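Local coordinates for protein phosphoribosylformylglycinamidine synthase 2 (PDB 3VIU) that belongs to the AIR synthase-related (PurM-like) family, repeats a pair of N- and C-terminal domains within one chain, and holds ADP and magnesium, at residues Val74-Ala79 with Lys437-Gly442; Arg195-Ala200 with Val309-Glu314; His457-Ala462 with Thr504-Lys509; Glu569-Leu574 with Gly649-Phe654. One frame throughout, in Å; residues are numbered along the deposited sequence.

Contact 1: residues Val74-Ala79 with Lys437-Gly442; sequences VGEGWA and KGTRLG
Leu441 pushes its branched end against the turn Gly75-Trp78. Its CD1 lies 3.5 Å from Gly75 O, 3.7 Å from Glu76 CB and 3.8 Å from Trp78 CD1, while CD2 lies nearer Val74 O. Glu76 and Leu441 run past each other in opposite directions. The glutamate chain is extended beyond CG and ends with OE2 3.7 Å from Thr439 CB. The Trp78 side chain lies at a slant to those of Thr439 and Leu441, with NE1 3.8 Å from Thr439 CG2, and the indole also makes a cation-pi contact with Arg182. With chi1 at 82°, Thr439 CG2 lies anti to the carbonyl carbon and reaches toward the indole, while OG1 is turned to its own backbone, accepting from Leu441 N at 2.8 Å to close an ST turn and bonding to Ile436 O as well. The touch across is van der Waals packing near the surface. A type I' turn, drawn shut by Trp78 N to Gly75 O (2.7 Å), and a classic beta bulge of Val74 and Gly75 facing Trp78 shape the first hairpin. Two beta hairpin ends touch here, one from each AIR synthase-like N-terminal domain, consistent with the pairing of such domains in this family.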
loop_
_atom_site.group_PDB
_atom_site.type_symbol
_atom_site.label_atom_id
_atom_site.label_comp_id
_atom_site.label_asym_id
_atom_site.label_seq_id
_atom_site.Cartn_x
_atom_site.Cartn_y
_atom_site.Cartn_z
ATOM N N VAL A 74 -4.612 -17.659 -5.922
ATOM C CA VAL A 74 -4.454 -17.160 -7.283
ATOM C C VAL A 74 -4.559 -18.277 -8.317
ATOM O O VAL A 74 -4.543 -18.020 -9.523
ATOM C CB VAL A 74 -3.116 -16.402 -7.470
ATOM C CG1 VAL A 74 -3.004 -15.281 -6.437
ATOM C CG2 VAL A 74 -1.947 -17.353 -7.352
ATOM N N GLY A 75 -4.665 -19.518 -7.850
ATOM C CA GLY A 75 -4.810 -20.630 -8.774
ATOM C C GLY A 75 -3.639 -21.571 -8.983
ATOM O O GLY A 75 -2.507 -21.294 -8.580
ATOM N N GLU A 76 -3.932 -22.696 -9.632
ATOM C CA GLU A 76 -2.946 -23.723 -9.921
ATOM C C GLU A 76 -2.082 -24.044 -8.699
ATOM O O GLU A 76 -0.903 -24.385 -8.815
ATOM C CB GLU A 76 -2.089 -23.303 -11.119
ATOM C CG GLU A 76 -2.926 -23.103 -12.386
ATOM C CD GLU A 76 -2.102 -22.892 -13.654
ATOM O OE1 GLU A 76 -2.706 -22.521 -14.688
ATOM O OE2 GLU A 76 -0.864 -23.103 -13.630
ATOM N N GLY A 77 -2.689 -23.935 -7.523
ATOM C CA GLY A 77 -1.976 -24.240 -6.298
ATOM C C GLY A 77 -1.208 -23.092 -5.678
ATOM O O GLY A 77 -0.653 -23.251 -4.590
ATOM N N TRP A 78 -1.160 -21.943 -6.348
ATOM C CA TRP A 78 -0.436 -20.802 -5.798
ATOM C C TRP A 78 -1.309 -19.828 -5.024
ATOM O O TRP A 78 -2.508 -19.709 -5.268
ATOM C CB TRP A 78 0.276 -20.024 -6.893
ATOM C CG TRP A 78 1.237 -20.818 -7.667
ATOM C CD1 TRP A 78 0.993 -21.494 -8.819
ATOM C CD2 TRP A 78 2.624 -20.996 -7.376
ATOM N NE1 TRP A 78 2.147 -22.081 -9.274
ATOM C CE2 TRP A 78 3.164 -21.791 -8.405
ATOM C CE3 TRP A 78 3.464 -20.560 -6.345
ATOM C CZ2 TRP A 78 4.511 -22.160 -8.438
ATOM C CZ3 TRP A 78 4.804 -20.928 -6.376
ATOM C CH2 TRP A 78 5.314 -21.720 -7.419
ATOM N N ALA A 79 -0.682 -19.127 -4.087
ATOM C CA ALA A 79 -1.359 -18.130 -3.262
ATOM C C ALA A 79 -0.469 -16.893 -3.227
ATOM O O ALA A 79 0.720 -16.961 -3.557
ATOM C CB ALA A 79 -1.568 -18.666 -1.847
ATOM N N LYS A 437 6.677 -17.799 -13.596
ATOM C CA LYS A 437 7.342 -18.690 -14.537
ATOM C C LYS A 437 6.911 -20.135 -14.369
ATOM O O LYS A 437 6.696 -20.602 -13.255
ATOM C CB LYS A 437 8.863 -18.591 -14.379
ATOM C CG LYS A 437 9.447 -17.227 -14.689
ATOM C CD LYS A 437 10.956 -17.264 -14.526
ATOM C CE LYS A 437 11.563 -15.880 -14.629
ATOM N NZ LYS A 437 11.283 -15.261 -15.951
ATOM N N GLY A 438 6.791 -20.837 -15.490
ATOM C CA GLY A 438 6.383 -22.226 -15.450
ATOM C C GLY A 438 4.872 -22.369 -15.505
ATOM O O GLY A 438 4.359 -23.483 -15.624
ATOM N N THR A 439 4.160 -21.244 -15.416
ATOM C CA THR A 439 2.703 -21.254 -15.467
ATOM C C THR A 439 2.202 -20.191 -16.428
ATOM O O THR A 439 2.982 -19.445 -17.019
ATOM C CB THR A 439 2.066 -20.940 -14.098
ATOM O OG1 THR A 439 2.038 -19.518 -13.896
ATOM C CG2 THR A 439 2.851 -21.606 -12.975
ATOM N N ARG A 440 0.884 -20.120 -16.565
ATOM C CA ARG A 440 0.257 -19.134 -17.426
ATOM C C ARG A 440 -0.289 -18.028 -16.538
ATOM O O ARG A 440 -0.940 -17.101 -17.006
ATOM C CB ARG A 440 -0.881 -19.780 -18.189
ATOM C CG ARG A 440 -0.459 -21.032 -18.929
ATOM C CD ARG A 440 -1.663 -21.685 -19.545
ATOM N NE ARG A 440 -2.401 -20.729 -20.356
ATOM C CZ ARG A 440 -3.604 -20.962 -20.857
ATOM N NH1 ARG A 440 -4.198 -22.127 -20.620
ATOM N NH2 ARG A 440 -4.204 -20.035 -21.597
ATOM N N LEU A 441 -0.003 -18.137 -15.247
ATOM C CA LEU A 441 -0.479 -17.178 -14.268
ATOM C C LEU A 441 0.298 -15.874 -14.190
ATOM O O LEU A 441 1.522 -15.835 -14.339
ATOM C CB LEU A 441 -0.506 -17.822 -12.883
ATOM C CG LEU A 441 -1.412 -19.047 -12.752
ATOM C CD1 LEU A 441 -1.198 -19.691 -11.393
ATOM C CD2 LEU A 441 -2.863 -18.632 -12.945
ATOM N N GLY A 442 -0.453 -14.807 -13.939
ATOM C CA GLY A 442 0.110 -13.483 -13.799
ATOM C C GLY A 442 -0.589 -12.804 -12.638
ATOM O O GLY A 442 -1.808 -12.914 -12.490
#

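Contact 2: residues Arg195-Ala200 with Val309-Glu314; sequences RPIYYA and VLVPKE
Neighbouring antiparallel strands of the C-terminal-domain sheet meet here, 196-201 against 307-312, with Tyr198 and Leu310 as the hydrogen-bonded pair. Tyr198 N gives to Leu310 O at 2.6 Å, and Leu310 N returns the bond to Tyr198 O at 2.8 Å. One step on, Tyr199 and Val309 form the non-hydrogen-bonded pair, where Val309 CA brings a CH to Tyr198 O. On one face Ile197 CG2 is tight on Val309 CG1 at 3.3 Å, and Ile197 CD1 reaches Val311 CG2 at 3.7 Å, Ile197 and Val311 pointing the same way. Helix 264-275 of this AIR synthase-like domain covers that face. The Tyr198 side chain crosses that of Pro312 at about a right angle, with Tyr198 CD1 3.6 Å from Pro312 CD; its OH bonds to Glu321 of helix 317-326, which packs on this other face. Arg195 curls back, bent at chi2 (-59°) and chi3. Arg195 NE (3.3 Å, the longer and more bent, 138°) and Arg195 NH2 (2.9 Å) both grip Pro312 O side-on. Pro196 CD lies over one guanidinium face and Glu314 CA over the opposite one, sandwiching the group and limiting its rotation, while NH2 also forms a salt bridge to Glu317.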
loop_
_atom_site.group_PDB
_atom_site.type_symbol
_atom_site.label_atom_id
_atom_site.label_comp_id
_atom_site.label_asym_id
_atom_site.label_seq_id
_atom_site.Cartn_x
_atom_site.Cartn_y
_atom_site.Cartn_z
ATOM N N ARG A 195 6.353 -26.074 23.466
ATOM C CA ARG A 195 7.304 -25.866 22.383
ATOM C C ARG A 195 8.332 -24.793 22.702
ATOM O O ARG A 195 8.057 -23.847 23.436
ATOM C CB ARG A 195 6.559 -25.451 21.113
ATOM C CG ARG A 195 5.371 -26.326 20.773
ATOM C CD ARG A 195 5.821 -27.759 20.588
ATOM N NE ARG A 195 6.899 -27.819 19.616
ATOM C CZ ARG A 195 7.985 -28.563 19.759
ATOM N NH1 ARG A 195 8.133 -29.312 20.837
ATOM N NH2 ARG A 195 8.929 -28.539 18.832
ATOM N N PRO A 196 9.550 -24.943 22.178
ATOM C CA PRO A 196 10.559 -23.919 22.442
ATOM C C PRO A 196 10.364 -22.853 21.356
ATOM O O PRO A 196 9.789 -23.139 20.304
ATOM C CB PRO A 196 11.863 -24.683 22.279
ATOM C CG PRO A 196 11.531 -25.652 21.189
ATOM C CD PRO A 196 10.168 -26.157 21.620
ATOM N N ILE A 197 10.821 -21.633 21.607
ATOM C CA ILE A 197 10.686 -20.556 20.626
ATOM C C ILE A 197 12.084 -20.093 20.213
ATOM O O ILE A 197 12.868 -19.636 21.052
ATOM C CB ILE A 197 9.940 -19.339 21.213
ATOM C CG1 ILE A 197 8.698 -19.795 21.983
ATOM C CG2 ILE A 197 9.581 -18.378 20.102
ATOM C CD1 ILE A 197 7.735 -20.594 21.168
ATOM N N TYR A 198 12.395 -20.205 18.925
ATOM C CA TYR A 198 13.709 -19.800 18.443
ATOM C C TYR A 198 13.802 -18.349 17.985
ATOM O O TYR A 198 12.818 -17.741 17.558
ATOM C CB TYR A 198 14.173 -20.730 17.323
ATOM C CG TYR A 198 14.674 -22.068 17.813
ATOM C CD1 TYR A 198 13.825 -22.958 18.474
ATOM C CD2 TYR A 198 15.993 -22.457 17.598
ATOM C CE1 TYR A 198 14.278 -24.203 18.902
ATOM C CE2 TYR A 198 16.458 -23.698 18.022
ATOM C CZ TYR A 198 15.596 -24.568 18.671
ATOM O OH TYR A 198 16.055 -25.804 19.077
ATOM N N TYR A 199 15.015 -17.817 18.091
ATOM C CA TYR A 199 15.350 -16.449 17.727
ATOM C C TYR A 199 16.455 -16.534 16.687
ATOM O O TYR A 199 17.453 -17.227 16.902
ATOM C CB TYR A 199 15.856 -15.714 18.975
ATOM C CG TYR A 199 16.521 -14.366 18.763
ATOM C CD1 TYR A 199 17.649 -14.229 17.956
ATOM C CD2 TYR A 199 16.059 -13.237 19.435
ATOM C CE1 TYR A 199 18.300 -12.996 17.829
ATOM C CE2 TYR A 199 16.697 -12.008 19.317
ATOM C CZ TYR A 199 17.815 -11.890 18.516
ATOM O OH TYR A 199 18.447 -10.665 18.412
ATOM N N ALA A 200 16.279 -15.830 15.572
ATOM C CA ALA A 200 17.274 -15.818 14.506
ATOM C C ALA A 200 17.414 -14.428 13.900
ATOM O O ALA A 200 16.477 -13.641 13.924
ATOM C CB ALA A 200 16.893 -16.809 13.434
ATOM N N VAL A 309 11.297 -14.577 14.962
ATOM C CA VAL A 309 10.893 -15.564 15.956
ATOM C C VAL A 309 10.353 -16.796 15.214
ATOM O O VAL A 309 9.537 -16.658 14.301
ATOM C CB VAL A 309 9.778 -15.002 16.871
ATOM C CG1 VAL A 309 9.154 -16.115 17.686
ATOM C CG2 VAL A 309 10.357 -13.947 17.799
ATOM N N LEU A 310 10.815 -17.990 15.584
ATOM C CA LEU A 310 10.333 -19.209 14.935
ATOM C C LEU A 310 10.006 -20.314 15.939
ATOM O O LEU A 310 10.720 -20.509 16.922
ATOM C CB LEU A 310 11.353 -19.723 13.912
ATOM C CG LEU A 310 11.779 -18.737 12.822
ATOM C CD1 LEU A 310 12.926 -17.899 13.340
ATOM C CD2 LEU A 310 12.207 -19.477 11.578
ATOM N N VAL A 311 8.919 -21.033 15.676
ATOM C CA VAL A 311 8.464 -22.116 16.542
ATOM C C VAL A 311 8.541 -23.418 15.772
ATOM O O VAL A 311 7.690 -23.702 14.925
ATOM C CB VAL A 311 6.991 -21.905 16.979
ATOM C CG1 VAL A 311 6.561 -23.006 17.940
ATOM C CG2 VAL A 311 6.826 -20.534 17.618
ATOM N N PRO A 312 9.569 -24.231 16.048
ATOM C CA PRO A 312 9.699 -25.505 15.337
ATOM C C PRO A 312 8.641 -26.506 15.779
ATOM O O PRO A 312 8.229 -26.516 16.944
ATOM C CB PRO A 312 11.107 -25.967 15.704
ATOM C CG PRO A 312 11.267 -25.441 17.114
ATOM C CD PRO A 312 10.665 -24.041 17.019
ATOM N N LYS A 313 8.201 -27.338 14.840
ATOM C CA LYS A 313 7.213 -28.367 15.137
ATOM C C LYS A 313 7.868 -29.394 16.050
ATOM O O LYS A 313 9.097 -29.455 16.146
ATOM C CB LYS A 313 6.757 -29.065 13.855
ATOM C CG LYS A 313 5.941 -28.203 12.912
ATOM C CD LYS A 313 5.453 -29.047 11.749
ATOM C CE LYS A 313 4.248 -28.430 11.073
ATOM N NZ LYS A 313 3.667 -29.398 10.116
ATOM N N GLU A 314 7.053 -30.199 16.718
ATOM C CA GLU A 314 7.574 -31.227 17.608
ATOM C C GLU A 314 8.521 -32.162 16.866
ATOM O O GLU A 314 8.161 -32.730 15.829
ATOM C CB GLU A 314 6.425 -32.042 18.204
ATOM C CG GLU A 314 6.874 -33.249 19.013
ATOM C CD GLU A 314 5.857 -33.651 20.059
ATOM O OE1 GLU A 314 4.729 -34.044 19.679
ATOM O OE2 GLU A 314 6.189 -33.564 21.265
#

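Contact 3: residues His457-Ala462 with Thr504-Lys509; sequences HPRLGA and TIAGLK
Ala462 and Gly507 let two helices come together closely; the contact is tight van der Waals packing, much of it of carbon against backbone carbonyl oxygen. Ala462 CB sits 3.2 Å from Thr504 O and 3.5 Å from Leu508 CD1, and that same leucine methyl also approaches Ala462 O. Of the weak polar contacts, Gly507 CA directs a CH at Arg459 O, 3.5 Å away, which is possible because no side chain stands between the backbones. Arg459 supplies the flat-group contact: CG lies anti to the backbone N (chi1 -171°) and the chain runs on extended to NE, which carries the guanidinium across, one face over Ala506 CB near its rim, with NH2 3.6 Å from that carbon. Its charge is met by Glu503 through NH1. A water makes the bridging link, donating to Pro458 O at 3.0 Å and to Thr504 OG1 at 3.1 Å; the threonine oxygen is also hydrogen-bonded to Glu500 O. Thr504 and Leu508 rest on strands 479-488 and 538-548, and the Leu508 side chain is about 6 Å from the bound ADP. The segment axes cross at -38°: close helix-helix packing of 458-475 and 495-515, the latter lying on the sheet of an AIR synthase-like N-terminal domain.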
loop_
_atom_site.group_PDB
_atom_site.type_symbol
_atom_site.label_atom_id
_atom_site.label_comp_id
_atom_site.label_asym_id
_atom_site.label_seq_id
_atom_site.Cartn_x
_atom_site.Cartn_y
_atom_site.Cartn_z
ATOM N N HIS A 457 -13.332 15.652 0.284
ATOM C CA HIS A 457 -14.431 14.731 0.556
ATOM C C HIS A 457 -13.818 13.377 0.902
ATOM O O HIS A 457 -13.843 12.446 0.103
ATOM C CB HIS A 457 -15.335 14.604 -0.687
ATOM C CG HIS A 457 -16.689 14.029 -0.401
ATOM N ND1 HIS A 457 -16.879 12.933 0.412
ATOM C CD2 HIS A 457 -17.919 14.389 -0.834
ATOM C CE1 HIS A 457 -18.166 12.645 0.470
ATOM N NE2 HIS A 457 -18.819 13.514 -0.278
ATOM N N PRO A 458 -13.276 13.252 2.116
ATOM C CA PRO A 458 -12.651 12.000 2.554
ATOM C C PRO A 458 -13.380 10.704 2.180
ATOM O O PRO A 458 -12.760 9.754 1.698
ATOM C CB PRO A 458 -12.491 12.198 4.064
ATOM C CG PRO A 458 -13.520 13.274 4.408
ATOM C CD PRO A 458 -13.424 14.200 3.234
ATOM N N ARG A 459 -14.688 10.657 2.381
ATOM C CA ARG A 459 -15.447 9.455 2.044
ATOM C C ARG A 459 -15.365 9.144 0.540
ATOM O O ARG A 459 -15.076 8.012 0.150
ATOM C CB ARG A 459 -16.902 9.641 2.459
ATOM C CG ARG A 459 -17.771 8.412 2.364
ATOM C CD ARG A 459 -19.220 8.840 2.476
ATOM N NE ARG A 459 -20.062 7.815 3.074
ATOM C CZ ARG A 459 -20.418 7.799 4.352
ATOM N NH1 ARG A 459 -20.011 8.754 5.172
ATOM N NH2 ARG A 459 -21.182 6.818 4.810
ATOM N N LEU A 460 -15.613 10.148 -0.301
ATOM C CA LEU A 460 -15.556 9.948 -1.746
ATOM C C LEU A 460 -14.111 9.655 -2.172
ATOM O O LEU A 460 -13.872 8.878 -3.099
ATOM C CB LEU A 460 -16.118 11.177 -2.478
ATOM C CG LEU A 460 -16.225 11.126 -4.006
ATOM C CD1 LEU A 460 -17.040 9.919 -4.435
ATOM C CD2 LEU A 460 -16.863 12.409 -4.524
ATOM N N GLY A 461 -13.151 10.253 -1.469
ATOM C CA GLY A 461 -11.750 10.011 -1.775
ATOM C C GLY A 461 -11.377 8.545 -1.564
ATOM O O GLY A 461 -10.698 7.932 -2.392
ATOM N N ALA A 462 -11.832 7.979 -0.448
ATOM C CA ALA A 462 -11.562 6.583 -0.123
ATOM C C ALA A 462 -12.197 5.670 -1.168
ATOM O O ALA A 462 -11.575 4.711 -1.622
ATOM C CB ALA A 462 -12.106 6.255 1.259
ATOM N N THR A 504 -13.333 8.050 5.922
ATOM C CA THR A 504 -12.398 7.281 5.122
ATOM C C THR A 504 -12.783 5.809 5.205
ATOM O O THR A 504 -12.902 5.129 4.188
ATOM C CB THR A 504 -10.952 7.478 5.624
ATOM O OG1 THR A 504 -10.565 8.845 5.417
ATOM C CG2 THR A 504 -9.985 6.557 4.878
ATOM N N ILE A 505 -12.999 5.314 6.416
ATOM C CA ILE A 505 -13.384 3.925 6.570
ATOM C C ILE A 505 -14.750 3.622 5.922
ATOM O O ILE A 505 -14.922 2.578 5.293
ATOM C CB ILE A 505 -13.377 3.516 8.055
ATOM C CG1 ILE A 505 -11.919 3.480 8.552
ATOM C CG2 ILE A 505 -14.076 2.166 8.232
ATOM C CD1 ILE A 505 -11.717 2.965 9.973
ATOM N N ALA A 506 -15.711 4.534 6.056
ATOM C CA ALA A 506 -17.022 4.321 5.451
ATOM C C ALA A 506 -16.864 4.298 3.929
ATOM O O ALA A 506 -17.561 3.560 3.234
ATOM C CB ALA A 506 -17.997 5.428 5.869
ATOM N N GLY A 507 -15.943 5.105 3.417
ATOM C CA GLY A 507 -15.713 5.137 1.987
ATOM C C GLY A 507 -15.275 3.783 1.449
ATOM O O GLY A 507 -15.811 3.305 0.452
ATOM N N LEU A 508 -14.293 3.172 2.106
ATOM C CA LEU A 508 -13.784 1.861 1.709
ATOM C C LEU A 508 -14.884 0.798 1.761
ATOM O O LEU A 508 -15.057 0.012 0.828
ATOM C CB LEU A 508 -12.630 1.462 2.628
ATOM C CG LEU A 508 -11.186 1.736 2.172
ATOM C CD1 LEU A 508 -11.128 2.866 1.159
ATOM C CD2 LEU A 508 -10.335 2.046 3.390
ATOM N N LYS A 509 -15.627 0.787 2.859
ATOM C CA LYS A 509 -16.710 -0.159 3.047
ATOM C C LYS A 509 -17.652 -0.119 1.851
ATOM O O LYS A 509 -17.956 -1.145 1.233
ATOM C CB LYS A 509 -17.482 0.198 4.318
ATOM C CG LYS A 509 -18.785 -0.558 4.508
ATOM C CD LYS A 509 -19.631 0.106 5.583
ATOM C CE LYS A 509 -20.913 -0.678 5.859
ATOM N NZ LYS A 509 -21.753 -0.913 4.644
HETATM O O HOH W 1 -9.900 9.609 2.498
#

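Contact 4: residues Glu569-Leu574 with Gly649-Phe654; sequences EERGEL and GLEALF
Gly572 N and Glu651 O make the hydrogen bond that ties the loop 569-574 to the short helix 650-653. It is 2.9 Å long with an angle of 156° at the hydrogen, and the donor stands 46° above the carbonyl plane. The neighbouring carbonyls are less comfortably placed. Glu570 O faces Ala652 O at 3.1 Å, acceptor against acceptor, and gains a CH from Ala652 CA at 3.5 Å; Arg660 NH1 bonds to Glu569 O and weakly to Glu570 O. Such donors probably ease the close approach of the two oxygens. The buried carboxylate of Glu570 is paired with Arg685 through OE2, and its OE1 takes a weak bond from Arg646 N. All this lies in the second AIR synthase-like C-terminal domain, where the loop leads from strand 563-567 to helix 578-584 and packs against the one-turn helix set between strands 641-644 and 661-665. Gly649 is that helix's N-cap, its O accepting from Leu653 N, while Phe654 N gives to Leu650 O at 2.7 Å. At the more exposed side, a salt bridge between Arg571 NH1 and Glu651 OE1 is modelled at 2.6 Å, with guanidinium and carboxylate planes 68° apart. NH1 also lies too near Glu651 CB, a clash that makes the exact length and angle of this bridge doubtful. Nearer the backbone, the aliphatic part of Glu651 is crossed at about a right angle by Leu574, whose CD1 touches CG at 3.7 Å and whose CD2 reaches toward Leu650 CB.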
loop_
_atom_site.group_PDB
_atom_site.type_symbol
_atom_site.label_atom_id
_atom_site.label_comp_id
_atom_site.label_asym_id
_atom_site.label_seq_id
_atom_site.Cartn_x
_atom_site.Cartn_y
_atom_site.Cartn_z
ATOM N N GLU A 569 -18.178 8.485 -20.829
ATOM C CA GLU A 569 -18.324 9.736 -21.569
ATOM C C GLU A 569 -17.136 10.691 -21.510
ATOM O O GLU A 569 -16.301 10.622 -20.600
ATOM C CB GLU A 569 -19.618 10.434 -21.150
ATOM C CG GLU A 569 -20.816 9.869 -21.921
ATOM C CD GLU A 569 -22.152 10.120 -21.257
ATOM O OE1 GLU A 569 -23.169 9.673 -21.827
ATOM O OE2 GLU A 569 -22.187 10.751 -20.173
ATOM N N GLU A 570 -17.073 11.574 -22.503
ATOM C CA GLU A 570 -15.980 12.530 -22.647
ATOM C C GLU A 570 -15.925 13.613 -21.593
ATOM O O GLU A 570 -14.850 14.103 -21.264
ATOM C CB GLU A 570 -16.045 13.200 -24.022
ATOM C CG GLU A 570 -16.313 12.251 -25.174
ATOM C CD GLU A 570 -16.293 12.948 -26.521
ATOM O OE1 GLU A 570 -16.753 14.109 -26.599
ATOM O OE2 GLU A 570 -15.829 12.331 -27.502
ATOM N N ARG A 571 -17.087 13.996 -21.079
ATOM C CA ARG A 571 -17.165 15.041 -20.071
ATOM C C ARG A 571 -16.708 14.621 -18.688
ATOM O O ARG A 571 -17.207 13.648 -18.131
ATOM C CB ARG A 571 -18.594 15.568 -19.952
ATOM C CG ARG A 571 -18.824 16.900 -20.627
ATOM C CD ARG A 571 -20.066 17.573 -20.068
ATOM N NE ARG A 571 -20.350 18.854 -20.716
ATOM C CZ ARG A 571 -19.510 19.885 -20.752
ATOM N NH1 ARG A 571 -18.318 19.796 -20.179
ATOM N NH2 ARG A 571 -19.866 21.014 -21.354
ATOM N N GLY A 572 -15.756 15.370 -18.147
ATOM C CA GLY A 572 -15.266 15.123 -16.805
ATOM C C GLY A 572 -15.650 16.346 -15.985
ATOM O O GLY A 572 -16.206 17.299 -16.532
ATOM N N GLU A 573 -15.380 16.335 -14.685
ATOM C CA GLU A 573 -15.707 17.486 -13.847
ATOM C C GLU A 573 -14.405 18.195 -13.457
ATOM O O GLU A 573 -13.319 17.602 -13.522
ATOM C CB GLU A 573 -16.477 17.036 -12.600
ATOM C CG GLU A 573 -17.589 16.025 -12.882
ATOM C CD GLU A 573 -18.369 15.611 -11.631
ATOM O OE1 GLU A 573 -18.974 14.514 -11.643
ATOM O OE2 GLU A 573 -18.390 16.379 -10.640
ATOM N N LEU A 574 -14.505 19.453 -13.043
ATOM C CA LEU A 574 -13.320 20.224 -12.687
ATOM C C LEU A 574 -13.001 20.297 -11.196
ATOM O O LEU A 574 -11.888 20.665 -10.824
ATOM C CB LEU A 574 -13.454 21.648 -13.241
ATOM C CG LEU A 574 -13.769 21.712 -14.738
ATOM C CD1 LEU A 574 -14.146 23.125 -15.137
ATOM C CD2 LEU A 574 -12.568 21.217 -15.519
ATOM N N GLY A 649 -14.048 22.598 -24.499
ATOM C CA GLY A 649 -14.135 23.100 -23.147
ATOM C C GLY A 649 -13.253 22.243 -22.271
ATOM O O GLY A 649 -13.051 21.058 -22.534
ATOM N N LEU A 650 -12.726 22.846 -21.219
ATOM C CA LEU A 650 -11.843 22.147 -20.304
ATOM C C LEU A 650 -12.466 20.879 -19.738
ATOM O O LEU A 650 -11.802 19.857 -19.627
ATOM C CB LEU A 650 -11.431 23.085 -19.165
ATOM C CG LEU A 650 -10.784 24.397 -19.613
ATOM C CD1 LEU A 650 -10.429 25.228 -18.398
ATOM C CD2 LEU A 650 -9.547 24.108 -20.434
ATOM N N GLU A 651 -13.742 20.939 -19.385
ATOM C CA GLU A 651 -14.402 19.772 -18.822
ATOM C C GLU A 651 -14.253 18.520 -19.686
ATOM O O GLU A 651 -14.053 17.431 -19.175
ATOM C CB GLU A 651 -15.887 20.057 -18.594
ATOM C CG GLU A 651 -16.167 21.127 -17.560
ATOM C CD GLU A 651 -17.653 21.385 -17.395
ATOM O OE1 GLU A 651 -18.315 21.653 -18.422
ATOM O OE2 GLU A 651 -18.163 21.324 -16.251
ATOM N N ALA A 652 -14.337 18.674 -20.997
ATOM C CA ALA A 652 -14.231 17.520 -21.873
ATOM C C ALA A 652 -12.799 17.093 -22.154
ATOM O O ALA A 652 -12.509 15.913 -22.238
ATOM C CB ALA A 652 -14.953 17.794 -23.187
ATOM N N LEU A 653 -11.896 18.046 -22.292
ATOM C CA LEU A 653 -10.526 17.693 -22.605
ATOM C C LEU A 653 -9.668 17.332 -21.390
ATOM O O LEU A 653 -8.791 16.464 -21.483
ATOM C CB LEU A 653 -9.878 18.836 -23.401
ATOM C CG LEU A 653 -10.654 19.282 -24.658
ATOM C CD1 LEU A 653 -9.998 20.504 -25.277
ATOM C CD2 LEU A 653 -10.713 18.144 -25.666
ATOM N N PHE A 654 -9.947 17.956 -20.250
ATOM C CA PHE A 654 -9.153 17.732 -19.043
ATOM C C PHE A 654 -9.928 17.420 -17.773
ATOM O O PHE A 654 -9.324 17.102 -16.754
ATOM C CB PHE A 654 -8.294 18.961 -18.785
ATOM C CG PHE A 654 -7.583 19.452 -19.998
ATOM C CD1 PHE A 654 -6.459 18.789 -20.474
ATOM C CD2 PHE A 654 -8.037 20.581 -20.672
ATOM C CE1 PHE A 654 -5.788 19.246 -21.603
ATOM C CE2 PHE A 654 -7.377 21.049 -21.803
ATOM C CZ PHE A 654 -6.245 20.380 -22.270
#

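From the N terminus, contact 1 opens first, 74-79 in the first N-terminal domain, and closes 358 residues later at 437-442 in the second. Within that long loop contact 2 opens and closes, joining 195-200 to 309-314 inside the first C-terminal domain. Contact 3 follows in series, a short loop within the second N-terminal domain, and contact 4 comes last, within the second C-terminal domain; none of the loops cross. Contact 1 ties the two halves of the chain, while the other three each close part of a single domain. Contacts 2 and 4 lie on opposite sides of the chain's centre, their centres about 60 Å apart, whereas contacts 3 and 4 approach to about 7 Å between nearest atoms.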